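Local coordinates for protein aminomethyltransferase (Bartonella henselae, PDB 3GIR) that belongs to the aminomethyltransferase (glycine cleavage T-protein) family and combines a folate-binding domain with a C-terminal barrel domain, at residues A[133-136]-A[137-141]; A[156-159]-A[160-163]; A[202-205]-A[206-210]. All blocks are in the same frame, centred on the assembly; numbering follows the deposited sequence.

From the N terminus, interaction 1 comes first and closes the hairpin between strands 126-136 and 139-144. The chain then runs into helix 149-159, whose C-terminal end unwinds into a turn in interaction 2 before strand 166-169. Interaction 3 closes a second hairpin, between strands 201-202 and 209-211. All three are local and follow one another in series, with no nesting or crossing. Interactions 1 and 3 touch in space: R139 forms a salt bridge with E203, and T133 and M141 pack on F209, so two sheets meet there. Interaction 2 stands apart, its centre about 17 Å from that of interaction 1 and about 26 Å from that of interaction 3.

Interaction 1. Residues A[133-136]-A[137-141]; sequences TRLA and ECRFM
R139 O is gripped by two backbone amides of the facing strand, L135 N at 2.8 Å and A136 N at 3.1 Å. Two successive N-H groups on one carbonyl, with L135 in a helical backbone conformation, make a classic beta bulge that runs into the type I turn A136-R139, whose own R139 N to A136 O bond is weak. Farther from the turn, T133 and M141 form a regular antiparallel hydrogen-bonded pair, T133 N lying 2.8 Å from M141 O.

The R134 side chain reinforces the turn from one face of the hairpin. Its CG is anti to the backbone N (chi1 -172°) and the chain stays extended, which carries the guanidinium along the strand as far as E137. There R134 NH2 donates to a lone pair of E137 O at 3.0 Å in a nearly straight bond (171°), with the acceptor in the guanidinium plane. R134 NH2 also makes a salt bridge to E137 OE2 at 3.3 Å, and water 2 joins both groups. R134 NE reaches A136 O at 3.1 Å from above the carbonyl plane, while NH1 bonds to A107 O and L109 O. Partners thus hold all three nitrogens, fixing the rotation of the group. Over the F140 ring face, R134 CG sits 4.0 Å from the ring centroid in a CH-pi contact; F140 CZ in turn covers a guanidinium face, the planes being 19° apart. On the other face of the hairpin, L135 CD1 meets M141 CE at 3.9 Å, and L135 CB lies over the guanidinium of R139, which pairs with E203.

R134 and F140 face helix 94-101, touching V95; T133, L135 and M141 pack against F209 of strand 209-211, and strand 85-90 lies beside strand 139-144.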
# COMPACT_ATOMS: atom_id res chain seq x y z
N THR A 133 12.01 5.39 4.47
CA THR A 133 12.77 4.86 5.64
C THR A 133 14.12 5.48 5.66
O THR A 133 14.74 5.60 4.62
CB THR A 133 12.93 3.33 5.53
OG1 THR A 133 11.62 2.75 5.45
CG2 THR A 133 13.61 2.76 6.79
N ARG A 134 14.52 6.00 6.81
CA ARG A 134 15.87 6.51 6.97
C ARG A 134 16.80 5.39 7.35
O ARG A 134 16.48 4.61 8.28
CB ARG A 134 15.91 7.60 8.02
CG ARG A 134 17.24 8.30 8.09
CD ARG A 134 17.17 9.49 8.97
NE ARG A 134 18.29 10.40 8.67
CZ ARG A 134 18.34 11.62 9.21
NH1 ARG A 134 17.42 12.01 10.07
NH2 ARG A 134 19.35 12.43 8.89
N LEU A 135 17.88 5.27 6.62
CA LEU A 135 18.86 4.18 6.82
C LEU A 135 20.16 4.65 7.46
O LEU A 135 20.80 3.86 8.16
CB LEU A 135 19.15 3.47 5.51
CG LEU A 135 17.98 2.61 5.00
CD1 LEU A 135 18.40 2.06 3.61
CD2 LEU A 135 17.62 1.55 6.06
N ALA A 136 20.45 5.94 7.30
CA ALA A 136 21.70 6.54 7.83
C ALA A 136 21.51 8.05 7.83
O ALA A 136 20.48 8.58 7.43
CB ALA A 136 22.91 6.13 7.00
N GLU A 137 22.52 8.77 8.31
CA GLU A 137 22.40 10.20 8.32
C GLU A 137 22.12 10.71 6.88
O GLU A 137 21.32 11.60 6.75
CB GLU A 137 23.66 10.87 8.94
CG GLU A 137 23.68 12.36 8.92
CD GLU A 137 22.62 13.05 9.81
OE1 GLU A 137 22.33 12.58 10.96
OE2 GLU A 137 22.11 14.11 9.36
N CYS A 138 22.74 10.16 5.84
CA CYS A 138 22.52 10.71 4.50
C CYS A 138 22.00 9.68 3.55
O CYS A 138 22.22 9.81 2.35
CB CYS A 138 23.79 11.34 3.94
SG CYS A 138 24.34 12.77 4.97
N ARG A 139 21.27 8.69 4.08
CA ARG A 139 20.78 7.60 3.18
C ARG A 139 19.37 7.24 3.56
O ARG A 139 19.07 6.97 4.72
CB ARG A 139 21.62 6.31 3.20
CG ARG A 139 23.11 6.48 2.81
CD ARG A 139 23.90 5.18 3.02
NE ARG A 139 23.19 4.09 2.39
CZ ARG A 139 22.74 3.01 3.03
NH1 ARG A 139 23.05 2.76 4.30
NH2 ARG A 139 22.04 2.15 2.36
N PHE A 140 18.52 7.18 2.54
CA PHE A 140 17.09 6.84 2.75
C PHE A 140 16.63 5.88 1.66
O PHE A 140 17.27 5.75 0.64
CB PHE A 140 16.21 8.10 2.62
CG PHE A 140 16.43 9.16 3.70
CD1 PHE A 140 15.49 9.37 4.66
CD2 PHE A 140 17.56 9.99 3.62
CE1 PHE A 140 15.67 10.36 5.59
CE2 PHE A 140 17.78 10.96 4.56
CZ PHE A 140 16.84 11.16 5.54
N MET A 141 15.53 5.21 1.91
CA MET A 141 14.94 4.28 0.93
C MET A 141 13.47 4.71 0.80
O MET A 141 12.79 5.09 1.75
CB MET A 141 14.96 2.81 1.43
CG MET A 141 14.59 1.79 0.43
SD MET A 141 15.91 1.64 -0.83
CE MET A 141 17.20 0.72 0.10
O HOH W 1 10.86 2.41 2.78
O HOH W 2 19.26 15.05 9.93

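Interaction 2. Residues A[156-159]-A[160-163]; sequences LEKR and AFGF
With chi1 at -80°, F161 sets its CG beside its own backbone N and lays the ring back over K158, whose chi1 of -62° runs CG along the same side. This is the C-terminal end of helix 149-159, where the chain leaves through a type I turn, A160-F163. K158 CA stands over the centre of the F161 ring, 3.7 Å from the centroid and only 6° off the normal, a CH-pi contact with the backbone itself. K158 CG extends the cover to F161 CZ at 4.0 Å.

The last regular helical bond runs from A160 N to L156 O at 2.9 Å; next, F161 N turns to K158 O at 3.1 Å, a tighter i to i+3 turn of the chain that approaches from well above the carbonyl plane. F163 N then bonds to A160 O. The R159 guanidinium is salt-bridged to E155 and hydrogen-bonded to the carbonyls of A101 and L120, and A160 rests on F97 of helix 94-101. At the helix end, R159 O accepts from water 3 at 2.7 Å, the water in turn accepting from G162 N, while the edge of the F163 ring brings CD2 to 3.4 Å from R159 O.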
# COMPACT_ATOMS: atom_id res chain seq x y z
N LEU A 156 11.04 12.42 -9.06
CA LEU A 156 11.99 12.64 -7.96
C LEU A 156 13.31 13.21 -8.46
O LEU A 156 13.87 14.09 -7.86
CB LEU A 156 12.21 11.29 -7.22
CG LEU A 156 11.05 10.89 -6.29
CD1 LEU A 156 11.15 9.40 -5.90
CD2 LEU A 156 10.98 11.69 -5.00
N GLU A 157 13.77 12.69 -9.59
CA GLU A 157 15.01 13.13 -10.26
C GLU A 157 14.90 14.62 -10.62
O GLU A 157 15.83 15.40 -10.39
CB GLU A 157 15.21 12.33 -11.53
CG GLU A 157 16.54 11.96 -11.84
CD GLU A 157 16.66 11.04 -13.06
OE1 GLU A 157 17.66 10.34 -13.06
OE2 GLU A 157 15.79 11.04 -14.00
N LYS A 158 13.75 15.06 -11.13
CA LYS A 158 13.59 16.48 -11.41
C LYS A 158 13.55 17.32 -10.14
O LYS A 158 14.10 18.39 -10.09
CB LYS A 158 12.32 16.75 -12.24
CG LYS A 158 12.29 16.10 -13.62
CD LYS A 158 10.92 16.30 -14.26
CE LYS A 158 10.88 15.54 -15.56
NZ LYS A 158 9.50 15.33 -16.12
N ARG A 159 12.86 16.87 -9.10
CA ARG A 159 12.85 17.63 -7.83
C ARG A 159 14.22 17.67 -7.14
O ARG A 159 14.47 18.53 -6.26
CB ARG A 159 11.76 17.05 -6.88
CG ARG A 159 10.35 17.26 -7.41
CD ARG A 159 9.22 16.71 -6.51
NE ARG A 159 7.98 16.71 -7.28
CZ ARG A 159 6.77 16.51 -6.80
NH1 ARG A 159 6.56 16.35 -5.50
NH2 ARG A 159 5.80 16.47 -7.69
N ALA A 160 15.10 16.73 -7.50
CA ALA A 160 16.47 16.68 -7.03
C ALA A 160 17.44 17.55 -7.82
O ALA A 160 18.59 17.67 -7.42
CB ALA A 160 16.98 15.23 -6.97
N PHE A 161 16.99 18.15 -8.91
CA PHE A 161 17.92 18.95 -9.76
C PHE A 161 18.74 19.97 -8.95
O PHE A 161 19.96 20.11 -9.14
CB PHE A 161 17.16 19.72 -10.82
CG PHE A 161 16.75 18.94 -12.03
CD1 PHE A 161 17.33 17.73 -12.40
CD2 PHE A 161 15.71 19.42 -12.80
CE1 PHE A 161 16.91 17.07 -13.57
CE2 PHE A 161 15.34 18.75 -13.96
CZ PHE A 161 15.91 17.61 -14.30
N GLY A 162 18.08 20.67 -8.06
CA GLY A 162 18.83 21.64 -7.25
C GLY A 162 19.72 21.09 -6.14
O GLY A 162 20.60 21.80 -5.59
N PHE A 163 19.57 19.81 -5.79
CA PHE A 163 20.15 19.33 -4.55
C PHE A 163 21.34 18.46 -4.77
O PHE A 163 21.45 17.77 -5.78
CB PHE A 163 19.10 18.52 -3.73
CG PHE A 163 17.96 19.32 -3.25
CD1 PHE A 163 18.02 19.99 -2.03
CD2 PHE A 163 16.80 19.43 -3.99
CE1 PHE A 163 16.95 20.75 -1.61
CE2 PHE A 163 15.79 20.18 -3.59
CZ PHE A 163 15.87 20.82 -2.36
O HOH W 3 15.41 20.99 -7.04

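Interaction 3. Residues A[202-205]-A[206-210]; sequences FEPQ and QDWFI
F202 and I210 meet through both backbone and side chains. F202 N lies 2.9 Å from I210 O and I210 N lies 2.9 Å from F202 O, a hydrogen-bonded antiparallel pair, while F202 CE2 touches I210 CB at 3.8 Å. The F202 ring reaches I210 because CG lies between the backbone N and the carbonyl carbon (chi1 79°), and P204 CD covers one ring face. P204 is the wedge of this side: its CG meets I210 CD1 at 3.7 Å and W208 CB at 3.9 Å, crossing both side chains at about a right angle. Beyond it, Q205 CB sits over the five-membered ring of W208, 4.2 Å from its centroid, in a CH-pi contact.

W208 N closes the turn on Q205 O at 3.0 Å, coming from above the carbonyl plane. The Q205 side chain, bent at chi2, curls back so that OE1 accepts from Q206 N at 2.9 Å, a bond made well to the side of the amide C=O (99° at the oxygen).

On the side of the loop opposite the W208 indole, two waters link the E203 carboxylate to the backbone: both donate to E203 OE2, the salt-bridge partner of R139, one also donating to W208 O and the other accepting from D207 N. W208 and I210 pack on I223 of strand 220-225, and F202 on P192 and L196.

The positive phi of D207 (68°) suits the third position of a type II turn, here Q205-W208, capping a beta hairpin at the edge of the six-stranded mixed sheet.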
# COMPACT_ATOMS: atom_id res chain seq x y z
N PHE A 202 15.85 -1.88 8.70
CA PHE A 202 17.31 -1.94 8.83
C PHE A 202 17.90 -2.73 7.66
O PHE A 202 17.18 -3.30 6.86
CB PHE A 202 17.74 -2.52 10.20
CG PHE A 202 17.67 -4.06 10.33
CD1 PHE A 202 18.80 -4.79 10.75
CD2 PHE A 202 16.50 -4.77 10.07
CE1 PHE A 202 18.70 -6.20 10.92
CE2 PHE A 202 16.40 -6.14 10.25
CZ PHE A 202 17.49 -6.86 10.69
N GLU A 203 19.23 -2.76 7.59
CA GLU A 203 19.93 -3.50 6.55
C GLU A 203 20.75 -4.58 7.21
O GLU A 203 21.83 -4.28 7.73
CB GLU A 203 20.82 -2.58 5.73
CG GLU A 203 20.09 -1.45 5.04
CD GLU A 203 21.05 -0.41 4.46
OE1 GLU A 203 21.73 0.29 5.23
OE2 GLU A 203 21.15 -0.38 3.22
N PRO A 204 20.25 -5.81 7.20
CA PRO A 204 21.00 -6.92 7.92
C PRO A 204 22.24 -7.42 7.19
O PRO A 204 23.04 -8.13 7.82
CB PRO A 204 19.96 -8.02 7.97
CG PRO A 204 19.16 -7.82 6.76
CD PRO A 204 19.00 -6.31 6.61
N GLN A 205 22.35 -7.10 5.91
CA GLN A 205 23.49 -7.44 5.07
C GLN A 205 23.53 -6.41 3.96
O GLN A 205 22.54 -5.80 3.63
CB GLN A 205 23.33 -8.86 4.51
CG GLN A 205 24.22 -9.30 3.37
CD GLN A 205 25.69 -9.34 3.76
OE1 GLN A 205 26.20 -8.44 4.45
NE2 GLN A 205 26.36 -10.35 3.30
N GLN A 206 24.69 -6.18 3.41
CA GLN A 206 24.82 -5.39 2.24
C GLN A 206 23.73 -5.69 1.16
O GLN A 206 23.54 -6.82 0.78
CB GLN A 206 26.23 -5.60 1.65
CG GLN A 206 26.53 -4.76 0.48
CD GLN A 206 26.83 -3.29 0.87
OE1 GLN A 206 27.38 -3.01 1.94
NE2 GLN A 206 26.38 -2.36 0.02
N ASP A 207 23.07 -4.64 0.69
CA ASP A 207 22.04 -4.71 -0.34
C ASP A 207 20.73 -5.42 0.11
O ASP A 207 19.85 -5.63 -0.71
CB ASP A 207 22.56 -5.30 -1.65
CG ASP A 207 23.60 -4.37 -2.37
OD1 ASP A 207 23.73 -3.20 -1.99
OD2 ASP A 207 24.21 -4.81 -3.36
N TRP A 208 20.59 -5.73 1.39
CA TRP A 208 19.35 -6.30 1.90
C TRP A 208 18.67 -5.18 2.69
O TRP A 208 19.32 -4.33 3.27
CB TRP A 208 19.59 -7.47 2.87
CG TRP A 208 19.93 -8.77 2.27
CD1 TRP A 208 20.94 -9.03 1.45
CD2 TRP A 208 19.32 -10.03 2.60
NE1 TRP A 208 20.96 -10.37 1.14
CE2 TRP A 208 19.96 -11.00 1.82
CE3 TRP A 208 18.21 -10.39 3.36
CZ2 TRP A 208 19.60 -12.34 1.87
CZ3 TRP A 208 17.85 -11.73 3.41
CH2 TRP A 208 18.55 -12.67 2.66
N PHE A 209 17.33 -5.18 2.72
CA PHE A 209 16.56 -4.18 3.49
C PHE A 209 15.37 -4.89 4.08
O PHE A 209 14.62 -5.51 3.33
CB PHE A 209 16.17 -3.04 2.52
CG PHE A 209 15.24 -2.00 3.06
CD1 PHE A 209 15.50 -1.33 4.21
CD2 PHE A 209 14.08 -1.67 2.35
CE1 PHE A 209 14.62 -0.33 4.70
CE2 PHE A 209 13.23 -0.66 2.79
CZ PHE A 209 13.49 -0.03 4.02
N ILE A 210 15.20 -4.89 5.42
CA ILE A 210 14.07 -5.55 6.04
C ILE A 210 13.32 -4.52 6.85
O ILE A 210 13.94 -3.76 7.63
CB ILE A 210 14.50 -6.71 6.96
CG1 ILE A 210 15.19 -7.78 6.08
CG2 ILE A 210 13.32 -7.27 7.79
CD1 ILE A 210 15.67 -9.05 6.89
O HOH W 4 23.42 -1.93 1.94
O HOH W 5 20.63 -2.41 1.87